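Local coordinates for o-succinylbenzoate synthase (Synechococcus elongatus, PDB 2OZT), which catalyses the metal-dependent dehydration of 2-succinyl-6-hydroxy-2,4-cyclohexadiene-1-carboxylate to 2-succinylbenzoate, a step on the route to phylloquinone, at residues A[31-36]-A[45-50]; A[103-108]-A[279-284]; A[146-151]-A[178-183]. All coordinates share one frame; numbering follows the deposited sequence.

In the fold
Contact 1 comes first along the chain and closes a short loop: strand 23-36 turns back as strand 42-47 at one side of the antiparallel sheet of the N-terminal domain. The chain then runs through helix 85-97 to the loop 103-108, where contact 2 opens; it closes 171 residues later on helix 277-290, after the barrel strands have been laid down. Contact 3, between helices 144-157 and 174-187, is nested inside that long loop, on the opposite side of the chain's centre from both others. Contacts 1 and 2 touch where E46 OE1 meets A279 N, a probable hydrogen bond that links the N-terminal sheet to helix 277-290 of the barrel domain.

Contact 1: residues A[31-36]-A[45-50]; sequences IYLRLE and GEIAPL
Y32 lays the edge of its ring against the extended side chain of E46, CE1 lying 3.6 Å from E46 CD. The two run side by side in the same direction, with the carboxylate turned 83° from the ring and OE1 in the ring plane at its edge. E46 runs along the CD1-CE1 edge of the ring because its CG is anti to the backbone N (chi1 175°) and the chain beyond stays straight. A water donates to E46 OE1 and is joined to Y32 OH by a weak bond. The backbones form an antiparallel beta hairpin of the N-terminal capping domain of the enolase superfamily. I31 and I47 make a hydrogen-bonded pair, with I31 N to I47 O and I47 N to I31 O both 2.8 Å; L33 and G45 form the next, L33 N reaching G45 O at 2.8 Å in a nearly straight bond (176°). Y32-E46 is the non-hydrogen-bonded pair between. On the face that carries I31, L33 and I47, L33 CD1 meets I47 CD1 at 4.0 Å; I31 and I47 pack on helix 58-67, L33 and I47 on F91 of helix 85-97. The buried carboxylate of E46 is gripped further by Y10 OH and G276 N at OE2 and probably by A279 N at OE1.

Contact 2: residues A[103-108]-A[279-284]; sequences YRVRPW and ARTAIF
V105 and F284 make the central apolar contact, their side chains set roughly perpendicular with V105 CG1 3.8 Å from F284 CB. W108 adds a second patch, CD1 lying 3.8 Å from F284 CD2. The W108 five-membered ring and the F284 ring are oblique, planes at 54°, neither stacked nor edge-to-face, and the two side chains point opposite ways as they pass. With CG anti to the carbonyl carbon (chi1 -83°), F284 turns its ring toward the loop, where R106 O lies at the ring edge, in its plane, 3.5 Å from F284 CD2. On the loop itself R106 folds over W108, CG resting above one face of the indole, while its NE makes a salt bridge to E288 farther along helix 277-290. A water with three bonds links the two sides: it accepts from R106 N and from W108 NE1 (2.9 Å) and donates to F284 O (2.7 Å). The segment 103-108, on the way from helix 85-97 to the first barrel strand, is thereby laid along helix 277-290 of the barrel domain. The direct contacts are thus mainly apolar, while the water joins the R106 N-H, the indole N-H and the F284 carbonyl, so that this polar link between loop and helix runs through solvent.

Contact 3: residues A[146-151]-A[178-183]; sequences EEQAIL and NRWFAW
Two neighbouring outer helices of the enolase-superfamily barrel meet here: 144-157 follows strand 134-138, which ends at K138, the predicted proton donor, and 174-187 follows strand 163-167, which ends at the metal ligand D167. The two segments run nearly parallel, at 24°, with axes 11.9 Å apart, a wide spacing bridged by W180, W183 and the Q148 between them. Q148 inserts between the two indoles and uses both sides of its chain. Its CG sits over the W180 six-membered ring, 3.9 Å from the centroid, and over the W183 five-membered ring, 3.7 Å from the centroid, giving two CH-pi contacts from one methylene. The amide lies flat on W183, the planes only 11° apart, with OE1 3.4 Å from CD1. Toward W180 the same amide stands nearly upright, at 80°, and brings NE2 over the centre of the indole, 3.5 Å from CD2. The extended chain of Q148 carries the amide through the gap, while W183 sets its CG anti to the backbone N, which lets the indole reach back across to helix 144-157. L151 fills the inner end: CD2 meets W183 CZ3 at 3.7 Å and also touches the edge of W180 in its plane, before the leucine packs on W137, L164 and L166 of the barrel strands. W180 also stacks on W172. E147 closes the other flank, CB at the indole edge of W180. Its carboxylate is held by backbone N-H groups of G140, V141 and M142, in the turn between strand and helix. One water bridges the flank, donating to E147 OE1 at 2.8 Å and accepting from W180 NE1 at 2.9 Å.

Contact 1: residues A[31-36]-A[45-50]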
loop_
_atom_site.group_PDB
_atom_site.type_symbol
_atom_site.label_atom_id
_atom_site.label_comp_id
_atom_site.label_asym_id
_atom_site.label_seq_id
_atom_site.Cartn_x
_atom_site.Cartn_y
_atom_site.Cartn_z
ATOM N N ILE A 31 -6.975 13.501 6.786
ATOM C CA ILE A 31 -7.928 13.835 7.843
ATOM C C ILE A 31 -7.814 12.814 8.933
ATOM O O ILE A 31 -7.733 11.593 8.663
ATOM C CB ILE A 31 -9.318 13.758 7.275
ATOM C CG1 ILE A 31 -9.607 14.931 6.322
ATOM C CG2 ILE A 31 -10.376 13.752 8.385
ATOM C CD1 ILE A 31 -10.824 14.632 5.421
ATOM N N TYR A 32 -7.804 13.305 10.175
ATOM C CA TYR A 32 -8.011 12.408 11.341
ATOM C C TYR A 32 -9.421 12.542 11.874
ATOM O O TYR A 32 -9.953 13.645 11.976
ATOM C CB TYR A 32 -7.047 12.729 12.470
ATOM C CG TYR A 32 -5.597 12.525 12.114
ATOM C CD1 TYR A 32 -5.176 11.354 11.499
ATOM C CD2 TYR A 32 -4.642 13.498 12.391
ATOM C CE1 TYR A 32 -3.872 11.162 11.159
ATOM C CE2 TYR A 32 -3.296 13.304 12.059
ATOM C CZ TYR A 32 -2.928 12.113 11.468
ATOM O OH TYR A 32 -1.597 11.906 11.125
ATOM N N LEU A 33 -10.007 11.390 12.211
ATOM C CA LEU A 33 -11.350 11.320 12.799
ATOM C C LEU A 33 -11.215 10.908 14.246
ATOM O O LEU A 33 -10.445 10.022 14.566
ATOM C CB LEU A 33 -12.181 10.216 12.148
ATOM C CG LEU A 33 -12.388 10.366 10.641
ATOM C CD1 LEU A 33 -13.072 9.135 10.060
ATOM C CD2 LEU A 33 -13.159 11.603 10.262
ATOM N N ARG A 34 -12.018 11.563 15.100
ATOM C CA ARG A 34 -12.116 11.169 16.530
ATOM C C ARG A 34 -13.573 10.960 16.884
ATOM O O ARG A 34 -14.353 11.888 16.746
ATOM C CB ARG A 34 -11.484 12.246 17.392
ATOM C CG ARG A 34 -11.531 11.899 18.921
ATOM C CD ARG A 34 -10.980 13.051 19.728
ATOM N NE ARG A 34 -10.845 12.785 21.184
ATOM C CZ ARG A 34 -11.836 12.892 22.066
ATOM N NH1 ARG A 34 -13.079 13.185 21.700
ATOM N NH2 ARG A 34 -11.573 12.633 23.350
ATOM N N LEU A 35 -13.900 9.747 17.377
ATOM C CA LEU A 35 -15.276 9.316 17.648
ATOM C C LEU A 35 -15.376 9.134 19.158
ATOM O O LEU A 35 -14.441 8.685 19.770
ATOM C CB LEU A 35 -15.544 7.985 16.943
ATOM C CG LEU A 35 -16.096 8.076 15.522
ATOM C CD1 LEU A 35 -15.153 8.869 14.584
ATOM C CD2 LEU A 35 -16.386 6.676 14.967
ATOM N N GLU A 36 -16.490 9.559 19.757
ATOM C CA GLU A 36 -16.634 9.352 21.203
ATOM C C GLU A 36 -18.065 8.979 21.511
ATOM O O GLU A 36 -18.993 9.633 21.051
ATOM C CB GLU A 36 -16.213 10.603 21.954
ATOM C CG GLU A 36 -16.241 10.446 23.525
ATOM C CD GLU A 36 -15.709 11.646 24.272
ATOM O OE1 GLU A 36 -15.030 12.514 23.689
ATOM O OE2 GLU A 36 -15.956 11.745 25.508
ATOM N N GLY A 45 -9.661 7.337 13.385
ATOM C CA GLY A 45 -9.457 6.808 12.022
ATOM C C GLY A 45 -8.726 7.883 11.242
ATOM O O GLY A 45 -8.590 9.041 11.656
ATOM N N GLU A 46 -8.237 7.448 10.084
ATOM C CA GLU A 46 -7.485 8.345 9.198
ATOM C C GLU A 46 -7.926 8.154 7.758
ATOM O O GLU A 46 -8.008 7.026 7.265
ATOM C CB GLU A 46 -6.000 8.053 9.348
ATOM C CG GLU A 46 -5.110 8.847 8.373
ATOM C CD GLU A 46 -3.613 8.642 8.621
ATOM O OE1 GLU A 46 -3.178 7.994 9.617
ATOM O OE2 GLU A 46 -2.829 9.131 7.725
ATOM N N ILE A 47 -8.169 9.285 7.081
ATOM C CA ILE A 47 -8.531 9.332 5.648
ATOM C C ILE A 47 -7.412 10.060 4.912
ATOM O O ILE A 47 -7.199 11.262 5.106
ATOM C CB ILE A 47 -9.820 10.152 5.449
ATOM C CG1 ILE A 47 -10.961 9.541 6.301
ATOM C CG2 ILE A 47 -10.240 10.283 4.010
ATOM C CD1 ILE A 47 -12.248 10.388 6.333
ATOM N N ALA A 48 -6.661 9.330 4.079
ATOM C CA ALA A 48 -5.505 9.918 3.410
ATOM C C ALA A 48 -5.369 9.431 1.968
ATOM O O ALA A 48 -4.419 8.710 1.665
ATOM C CB ALA A 48 -4.234 9.563 4.210
ATOM N N PRO A 49 -6.253 9.853 1.060
ATOM C CA PRO A 49 -6.060 9.465 -0.332
ATOM C C PRO A 49 -4.706 9.993 -0.844
ATOM O O PRO A 49 -4.162 11.006 -0.326
ATOM C CB PRO A 49 -7.212 10.137 -1.054
ATOM C CG PRO A 49 -7.581 11.354 -0.165
ATOM C CD PRO A 49 -7.391 10.772 1.239
ATOM N N LEU A 50 -4.125 9.270 -1.791
ATOM C CA LEU A 50 -2.788 9.607 -2.264
ATOM C C LEU A 50 -2.906 10.266 -3.649
ATOM O O LEU A 50 -3.462 9.670 -4.549
ATOM C CB LEU A 50 -1.949 8.318 -2.322
ATOM C CG LEU A 50 -0.445 8.412 -2.619
ATOM C CD1 LEU A 50 0.284 9.186 -1.542
ATOM C CD2 LEU A 50 0.132 7.006 -2.716
HETATM O O HOH W 1 -1.740 9.111 12.033
#

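Contact 2: residues A[103-108]-A[279-284]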
loop_
_atom_site.group_PDB
_atom_site.type_symbol
_atom_site.label_atom_id
_atom_site.label_comp_id
_atom_site.label_asym_id
_atom_site.label_seq_id
_atom_site.Cartn_x
_atom_site.Cartn_y
_atom_site.Cartn_z
ATOM N N TYR A 103 -4.701 -1.452 20.179
ATOM C CA TYR A 103 -4.824 -2.751 19.521
ATOM C C TYR A 103 -3.621 -3.626 19.746
ATOM O O TYR A 103 -2.510 -3.130 19.869
ATOM C CB TYR A 103 -4.896 -2.555 18.003
ATOM C CG TYR A 103 -6.210 -2.067 17.471
ATOM C CD1 TYR A 103 -6.248 -1.027 16.521
ATOM C CD2 TYR A 103 -7.410 -2.658 17.849
ATOM C CE1 TYR A 103 -7.433 -0.620 15.987
ATOM C CE2 TYR A 103 -8.596 -2.258 17.332
ATOM C CZ TYR A 103 -8.622 -1.229 16.392
ATOM O OH TYR A 103 -9.825 -0.881 15.890
ATOM N N ARG A 104 -3.867 -4.944 19.728
ATOM C CA ARG A 104 -2.809 -5.943 19.731
ATOM C C ARG A 104 -2.272 -6.042 18.313
ATOM O O ARG A 104 -3.036 -6.213 17.370
ATOM C CB ARG A 104 -3.388 -7.299 20.171
ATOM C CG ARG A 104 -2.418 -8.479 20.092
ATOM C CD ARG A 104 -1.261 -8.293 21.065
ATOM N NE ARG A 104 -1.665 -8.451 22.463
ATOM C CZ ARG A 104 -1.095 -7.818 23.487
ATOM N NH1 ARG A 104 -0.099 -6.958 23.277
ATOM N NH2 ARG A 104 -1.529 -8.035 24.722
ATOM N N VAL A 105 -0.973 -5.846 18.165
ATOM C CA VAL A 105 -0.364 -5.925 16.840
ATOM C C VAL A 105 0.936 -6.692 16.960
ATOM O O VAL A 105 1.384 -7.011 18.067
ATOM C CB VAL A 105 -0.129 -4.518 16.185
ATOM C CG1 VAL A 105 -1.430 -3.757 16.010
ATOM C CG2 VAL A 105 0.839 -3.706 16.963
ATOM N N ARG A 106 1.519 -7.027 15.826
ATOM C CA ARG A 106 2.759 -7.776 15.832
ATOM C C ARG A 106 3.687 -7.304 14.720
ATOM O O ARG A 106 3.221 -6.695 13.737
ATOM C CB ARG A 106 2.489 -9.279 15.741
ATOM C CG ARG A 106 2.299 -9.782 14.351
ATOM C CD ARG A 106 1.992 -11.263 14.312
ATOM N NE ARG A 106 0.600 -11.526 14.675
ATOM C CZ ARG A 106 0.091 -12.753 14.710
ATOM N NH1 ARG A 106 0.881 -13.796 14.407
ATOM N NH2 ARG A 106 -1.173 -12.937 15.022
ATOM N N PRO A 107 4.997 -7.517 14.928
ATOM C CA PRO A 107 5.915 -7.436 13.828
ATOM C C PRO A 107 5.514 -8.458 12.778
ATOM O O PRO A 107 5.290 -9.637 13.075
ATOM C CB PRO A 107 7.273 -7.805 14.466
ATOM C CG PRO A 107 6.916 -8.553 15.686
ATOM C CD PRO A 107 5.699 -7.838 16.186
ATOM N N TRP A 108 5.333 -7.952 11.573
ATOM C CA TRP A 108 5.367 -8.761 10.368
ATOM C C TRP A 108 6.632 -8.445 9.593
ATOM O O TRP A 108 7.164 -7.323 9.723
ATOM C CB TRP A 108 4.159 -8.372 9.525
ATOM C CG TRP A 108 2.852 -8.661 10.209
ATOM C CD1 TRP A 108 2.041 -7.765 10.854
ATOM C CD2 TRP A 108 2.207 -9.947 10.330
ATOM N NE1 TRP A 108 0.938 -8.402 11.353
ATOM C CE2 TRP A 108 1.009 -9.737 11.058
ATOM C CE3 TRP A 108 2.522 -11.235 9.919
ATOM C CZ2 TRP A 108 0.110 -10.769 11.348
ATOM C CZ3 TRP A 108 1.602 -12.285 10.228
ATOM C CH2 TRP A 108 0.429 -12.025 10.954
ATOM N N ALA A 279 -3.712 5.315 10.690
ATOM C CA ALA A 279 -4.035 4.364 9.618
ATOM C C ALA A 279 -3.143 3.142 9.677
ATOM O O ALA A 279 -3.614 2.033 9.509
ATOM C CB ALA A 279 -3.823 5.069 8.251
ATOM N N ARG A 280 -1.836 3.346 9.875
ATOM C CA ARG A 280 -0.917 2.164 9.884
ATOM C C ARG A 280 -1.298 1.209 11.021
ATOM O O ARG A 280 -1.307 0.001 10.809
ATOM C CB ARG A 280 0.560 2.556 10.028
ATOM C CG ARG A 280 1.059 3.239 8.817
ATOM C CD ARG A 280 2.579 3.174 8.591
ATOM N NE ARG A 280 2.879 4.297 7.706
ATOM C CZ ARG A 280 4.079 4.830 7.473
ATOM N NH1 ARG A 280 5.187 4.309 8.033
ATOM N NH2 ARG A 280 4.157 5.879 6.662
ATOM N N THR A 281 -1.614 1.750 12.203
ATOM C CA THR A 281 -1.955 0.881 13.324
ATOM C C THR A 281 -3.260 0.149 13.045
ATOM O O THR A 281 -3.372 -1.046 13.338
ATOM C CB THR A 281 -2.032 1.659 14.646
ATOM O OG1 THR A 281 -0.824 2.391 14.826
ATOM C CG2 THR A 281 -2.130 0.668 15.827
ATOM N N ALA A 282 -4.225 0.832 12.445
ATOM C CA ALA A 282 -5.452 0.195 12.024
ATOM C C ALA A 282 -5.199 -0.950 11.040
ATOM O O ALA A 282 -5.864 -1.991 11.095
ATOM C CB ALA A 282 -6.375 1.205 11.379
ATOM N N ILE A 283 -4.264 -0.745 10.106
ATOM C CA ILE A 283 -3.960 -1.788 9.151
ATOM C C ILE A 283 -3.294 -2.983 9.844
ATOM O O ILE A 283 -3.659 -4.128 9.576
ATOM C CB ILE A 283 -3.062 -1.228 8.013
ATOM C CG1 ILE A 283 -3.851 -0.216 7.185
ATOM C CG2 ILE A 283 -2.599 -2.375 7.104
ATOM C CD1 ILE A 283 -2.931 0.633 6.205
ATOM N N PHE A 284 -2.296 -2.713 10.689
ATOM C CA PHE A 284 -1.703 -3.825 11.448
ATOM C C PHE A 284 -2.762 -4.587 12.275
ATOM O O PHE A 284 -2.645 -5.817 12.411
ATOM C CB PHE A 284 -0.516 -3.381 12.301
ATOM C CG PHE A 284 0.779 -3.308 11.516
ATOM C CD1 PHE A 284 0.920 -2.413 10.453
ATOM C CD2 PHE A 284 1.848 -4.123 11.860
ATOM C CE1 PHE A 284 2.124 -2.359 9.727
ATOM C CE2 PHE A 284 3.030 -4.065 11.178
ATOM C CZ PHE A 284 3.196 -3.188 10.106
HETATM O O HOH W 2 -0.548 -7.216 13.478
#

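Contact 3: residues A[146-151]-A[178-183]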
loop_
_atom_site.group_PDB
_atom_site.type_symbol
_atom_site.label_atom_id
_atom_site.label_comp_id
_atom_site.label_asym_id
_atom_site.label_seq_id
_atom_site.Cartn_x
_atom_site.Cartn_y
_atom_site.Cartn_z
ATOM N N GLU A 146 21.618 -1.904 -18.864
ATOM C CA GLU A 146 22.353 -1.493 -17.662
ATOM C C GLU A 146 21.724 -2.117 -16.407
ATOM O O GLU A 146 22.428 -2.642 -15.543
ATOM C CB GLU A 146 22.356 0.012 -17.519
ATOM C CG GLU A 146 23.291 0.730 -18.494
ATOM C CD GLU A 146 23.069 2.217 -18.430
ATOM O OE1 GLU A 146 22.085 2.707 -19.022
ATOM O OE2 GLU A 146 23.861 2.902 -17.751
ATOM N N GLU A 147 20.398 -2.074 -16.352
ATOM C CA GLU A 147 19.701 -2.675 -15.205
ATOM C C GLU A 147 19.864 -4.184 -15.168
ATOM O O GLU A 147 19.982 -4.773 -14.101
ATOM C CB GLU A 147 18.224 -2.234 -15.174
ATOM C CG GLU A 147 18.125 -0.760 -14.824
ATOM C CD GLU A 147 16.703 -0.205 -14.797
ATOM O OE1 GLU A 147 15.805 -0.905 -15.322
ATOM O OE2 GLU A 147 16.540 0.935 -14.306
ATOM N N GLN A 148 19.904 -4.840 -16.338
ATOM C CA GLN A 148 20.091 -6.261 -16.372
ATOM C C GLN A 148 21.483 -6.662 -15.871
ATOM O O GLN A 148 21.644 -7.656 -15.203
ATOM C CB GLN A 148 19.784 -6.815 -17.772
ATOM C CG GLN A 148 18.286 -6.866 -18.009
ATOM C CD GLN A 148 17.871 -6.864 -19.475
ATOM O OE1 GLN A 148 18.702 -6.976 -20.370
ATOM N NE2 GLN A 148 16.560 -6.745 -19.718
ATOM N N ALA A 149 22.488 -5.855 -16.194
ATOM C CA ALA A 149 23.834 -6.111 -15.678
ATOM C C ALA A 149 23.944 -5.959 -14.174
ATOM O O ALA A 149 24.536 -6.813 -13.500
ATOM C CB ALA A 149 24.854 -5.248 -16.401
ATOM N N ILE A 150 23.268 -4.926 -13.644
ATOM C CA ILE A 150 23.195 -4.734 -12.181
ATOM C C ILE A 150 22.430 -5.906 -11.573
ATOM O O ILE A 150 22.831 -6.470 -10.541
ATOM C CB ILE A 150 22.544 -3.418 -11.826
ATOM C CG1 ILE A 150 23.407 -2.248 -12.323
ATOM C CG2 ILE A 150 22.355 -3.330 -10.302
ATOM C CD1 ILE A 150 22.657 -0.955 -12.385
ATOM N N LEU A 151 21.326 -6.281 -12.217
ATOM C CA LEU A 151 20.502 -7.352 -11.670
ATOM C C LEU A 151 21.274 -8.673 -11.560
ATOM O O LEU A 151 21.187 -9.401 -10.565
ATOM C CB LEU A 151 19.243 -7.537 -12.539
ATOM C CG LEU A 151 18.255 -8.580 -12.007
ATOM C CD1 LEU A 151 17.865 -8.429 -10.505
ATOM C CD2 LEU A 151 16.987 -8.550 -12.824
ATOM N N ASN A 178 8.292 -6.802 -22.914
ATOM C CA ASN A 178 8.447 -8.112 -23.493
ATOM C C ASN A 178 9.903 -8.598 -23.523
ATOM O O ASN A 178 10.174 -9.763 -23.211
ATOM C CB ASN A 178 7.809 -8.124 -24.867
ATOM C CG ASN A 178 7.283 -9.459 -25.213
ATOM O OD1 ASN A 178 6.097 -9.737 -25.058
ATOM N ND2 ASN A 178 8.168 -10.333 -25.645
ATOM N N ARG A 179 10.823 -7.682 -23.857
ATOM C CA ARG A 179 12.261 -8.023 -23.871
ATOM C C ARG A 179 12.749 -8.361 -22.450
ATOM O O ARG A 179 13.498 -9.321 -22.247
ATOM C CB ARG A 179 13.078 -6.893 -24.478
ATOM C CG ARG A 179 12.878 -6.787 -26.003
ATOM C CD ARG A 179 14.045 -6.056 -26.709
ATOM N NE ARG A 179 14.370 -4.790 -26.032
ATOM C CZ ARG A 179 13.646 -3.674 -26.124
ATOM N NH1 ARG A 179 12.557 -3.636 -26.881
ATOM N NH2 ARG A 179 14.015 -2.584 -25.451
ATOM N N TRP A 180 12.270 -7.603 -21.445
ATOM C CA TRP A 180 12.598 -7.893 -20.053
ATOM C C TRP A 180 12.111 -9.252 -19.583
ATOM O O TRP A 180 12.842 -10.003 -18.931
ATOM C CB TRP A 180 11.979 -6.825 -19.157
ATOM C CG TRP A 180 12.949 -5.794 -18.636
ATOM C CD1 TRP A 180 13.053 -4.500 -19.030
ATOM C CD2 TRP A 180 13.884 -5.975 -17.573
ATOM N NE1 TRP A 180 14.020 -3.844 -18.270
ATOM C CE2 TRP A 180 14.536 -4.738 -17.371
ATOM C CE3 TRP A 180 14.208 -7.057 -16.753
ATOM C CZ2 TRP A 180 15.534 -4.566 -16.367
ATOM C CZ3 TRP A 180 15.214 -6.893 -15.791
ATOM C CH2 TRP A 180 15.826 -5.654 -15.586
ATOM N N PHE A 181 10.883 -9.610 -19.946
ATOM C CA PHE A 181 10.394 -10.905 -19.529
ATOM C C PHE A 181 11.136 -12.054 -20.199
ATOM O O PHE A 181 11.313 -13.092 -19.593
ATOM C CB PHE A 181 8.873 -11.009 -19.687
ATOM C CG PHE A 181 8.132 -10.259 -18.601
ATOM C CD1 PHE A 181 8.201 -10.712 -17.291
ATOM C CD2 PHE A 181 7.407 -9.119 -18.885
ATOM C CE1 PHE A 181 7.559 -10.008 -16.265
ATOM C CE2 PHE A 181 6.766 -8.418 -17.881
ATOM C CZ PHE A 181 6.859 -8.857 -16.568
ATOM N N ALA A 182 11.589 -11.817 -21.424
ATOM C CA ALA A 182 12.370 -12.859 -22.153
ATOM C C ALA A 182 13.732 -13.000 -21.473
ATOM O O ALA A 182 14.207 -14.130 -21.247
ATOM C CB ALA A 182 12.515 -12.498 -23.597
ATOM N N TRP A 183 14.347 -11.875 -21.099
ATOM C CA TRP A 183 15.609 -11.909 -20.348
ATOM C C TRP A 183 15.444 -12.632 -19.023
ATOM O O TRP A 183 16.286 -13.449 -18.621
ATOM C CB TRP A 183 16.126 -10.496 -20.078
ATOM C CG TRP A 183 17.527 -10.459 -19.489
ATOM C CD1 TRP A 183 18.689 -10.321 -20.185
ATOM C CD2 TRP A 183 17.891 -10.518 -18.106
ATOM N NE1 TRP A 183 19.759 -10.286 -19.323
ATOM C CE2 TRP A 183 19.304 -10.424 -18.040
ATOM C CE3 TRP A 183 17.172 -10.647 -16.916
ATOM C CZ2 TRP A 183 20.005 -10.474 -16.839
ATOM C CZ3 TRP A 183 17.878 -10.683 -15.700
ATOM C CH2 TRP A 183 19.283 -10.589 -15.676
HETATM O O HOH W 3 14.427 -1.009 -17.747
#